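Local coordinates for pfam DUF1093 family protein (Bacillus subtilis, PDB 3NPP) that is of unknown function, a DUF1093 family member whose full-length form probably carries a signal peptide, at residues Tyr30-Tyr35 with Val44-Gly49. Sequence-based numbering, arbitrary orientation.
Sequences YTLDGY and VTFFAG
Phe46 lays one face of its ring over Tyr30 CB, which sits 4.0 Å from the ring centroid as a CH-pi contact. The two aromatic planes are inclined by only 24° but displaced along their planes, with little of one ring over the other. Leu32 comes in at the edge, CD1 lying 4.0 Å from Phe46 CE1. What swings the phenyl across to the neighbouring strand is its chi1 of 64°, which puts CG between backbone N and carbonyl carbon. Cutting the phenyl back to an alanine here is likely to leave Tyr30 CB and Leu32 CD1 facing a gap and to take an aromatic neighbour from Leu58 and Val60.

On the other face of the sheet, Thr31 OG1 and Thr45 OG1 share a 2.8 Å hydrogen bond. Between the two faces, reciprocal backbone bonds link Tyr30 with Phe46 and Leu32 with Val44, Tyr30 N reaching Phe46 O at 2.9 Å. Further out, Leu52 N is hydrogen-bonded to Tyr30 OH, which probably helps hold the far end of that ring, while Val44 continues the sheet through a parallel ladder into the second subunit. This is an antiparallel beta hairpin, its apolar face packed against strands 9-15 and 57-63 of the other sheet.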
# COMPACT_ATOMS: atom_id res chain seq x y z
N TYR A 30 -11.82 -6.85 -13.58
CA TYR A 30 -12.29 -5.72 -14.40
C TYR A 30 -11.14 -4.76 -14.55
O TYR A 30 -10.42 -4.55 -13.59
CB TYR A 30 -13.46 -5.00 -13.72
CG TYR A 30 -14.67 -5.87 -13.56
CD1 TYR A 30 -14.82 -6.68 -12.44
CD2 TYR A 30 -15.64 -5.93 -14.56
CE1 TYR A 30 -15.96 -7.51 -12.30
CE2 TYR A 30 -16.75 -6.76 -14.43
CZ TYR A 30 -16.89 -7.55 -13.30
OH TYR A 30 -17.98 -8.40 -13.19
N THR A 31 -10.93 -4.24 -15.75
CA THR A 31 -10.01 -3.12 -15.99
C THR A 31 -10.82 -2.01 -16.64
O THR A 31 -11.23 -2.15 -17.78
CB THR A 31 -8.83 -3.51 -16.88
OG1 THR A 31 -8.02 -4.47 -16.19
CG2 THR A 31 -7.97 -2.27 -17.22
N LEU A 32 -11.06 -0.94 -15.89
CA LEU A 32 -12.00 0.08 -16.27
C LEU A 32 -11.37 1.46 -16.13
O LEU A 32 -10.49 1.64 -15.29
CB LEU A 32 -13.24 -0.02 -15.37
CG LEU A 32 -14.04 -1.33 -15.41
CD1 LEU A 32 -15.06 -1.38 -14.31
CD2 LEU A 32 -14.71 -1.50 -16.77
N ASP A 33 -11.85 2.42 -16.94
CA ASP A 33 -11.50 3.82 -16.75
C ASP A 33 -12.40 4.40 -15.71
O ASP A 33 -13.58 4.09 -15.68
CB ASP A 33 -11.64 4.62 -18.05
CG ASP A 33 -10.58 4.26 -19.08
OD1 ASP A 33 -9.49 3.75 -18.71
OD2 ASP A 33 -10.86 4.51 -20.25
N GLY A 34 -11.85 5.26 -14.88
CA GLY A 34 -12.60 5.85 -13.76
C GLY A 34 -12.08 7.20 -13.39
O GLY A 34 -11.26 7.77 -14.10
N TYR A 35 -12.59 7.74 -12.29
CA TYR A 35 -12.20 9.06 -11.83
C TYR A 35 -11.96 9.00 -10.34
O TYR A 35 -12.73 8.35 -9.62
CB TYR A 35 -13.27 10.10 -12.22
CG TYR A 35 -13.39 10.23 -13.74
CD1 TYR A 35 -14.20 9.36 -14.48
CD2 TYR A 35 -12.58 11.13 -14.46
CE1 TYR A 35 -14.24 9.41 -15.88
CE2 TYR A 35 -12.64 11.21 -15.88
CZ TYR A 35 -13.47 10.33 -16.57
OH TYR A 35 -13.54 10.36 -17.93
N VAL A 44 -8.13 1.51 -13.53
CA VAL A 44 -8.06 0.64 -12.37
C VAL A 44 -8.34 -0.81 -12.79
O VAL A 44 -9.27 -1.07 -13.53
CB VAL A 44 -9.01 1.15 -11.24
CG1 VAL A 44 -10.47 1.24 -11.72
CG2 VAL A 44 -8.87 0.29 -10.00
N THR A 45 -7.47 -1.72 -12.35
CA THR A 45 -7.65 -3.15 -12.43
C THR A 45 -7.94 -3.66 -11.03
O THR A 45 -7.19 -3.39 -10.13
CB THR A 45 -6.40 -3.80 -12.96
OG1 THR A 45 -6.24 -3.42 -14.32
CG2 THR A 45 -6.45 -5.33 -12.86
N PHE A 46 -9.04 -4.38 -10.87
CA PHE A 46 -9.43 -4.92 -9.61
C PHE A 46 -10.19 -6.22 -9.80
O PHE A 46 -10.62 -6.55 -10.94
CB PHE A 46 -10.27 -3.90 -8.85
CG PHE A 46 -11.59 -3.57 -9.51
CD1 PHE A 46 -11.66 -2.62 -10.52
CD2 PHE A 46 -12.76 -4.21 -9.13
CE1 PHE A 46 -12.85 -2.32 -11.10
CE2 PHE A 46 -13.96 -3.93 -9.73
CZ PHE A 46 -14.02 -2.99 -10.70
N PHE A 47 -10.36 -6.96 -8.71
CA PHE A 47 -11.00 -8.29 -8.75
C PHE A 47 -12.15 -8.34 -7.76
O PHE A 47 -12.04 -7.77 -6.68
CB PHE A 47 -10.00 -9.39 -8.43
CG PHE A 47 -8.90 -9.52 -9.42
CD1 PHE A 47 -7.81 -8.65 -9.38
CD2 PHE A 47 -8.92 -10.51 -10.39
CE1 PHE A 47 -6.78 -8.75 -10.30
CE2 PHE A 47 -7.89 -10.62 -11.31
CZ PHE A 47 -6.82 -9.73 -11.26
N ALA A 48 -13.24 -9.00 -8.12
CA ALA A 48 -14.33 -9.28 -7.19
C ALA A 48 -14.52 -10.78 -7.11
O ALA A 48 -14.23 -11.50 -8.06
CB ALA A 48 -15.63 -8.58 -7.64
N GLY A 49 -15.01 -11.26 -5.97
CA GLY A 49 -15.33 -12.68 -5.76
C GLY A 49 -16.62 -13.16 -6.38
O GLY A 49 -17.02 -14.30 -6.15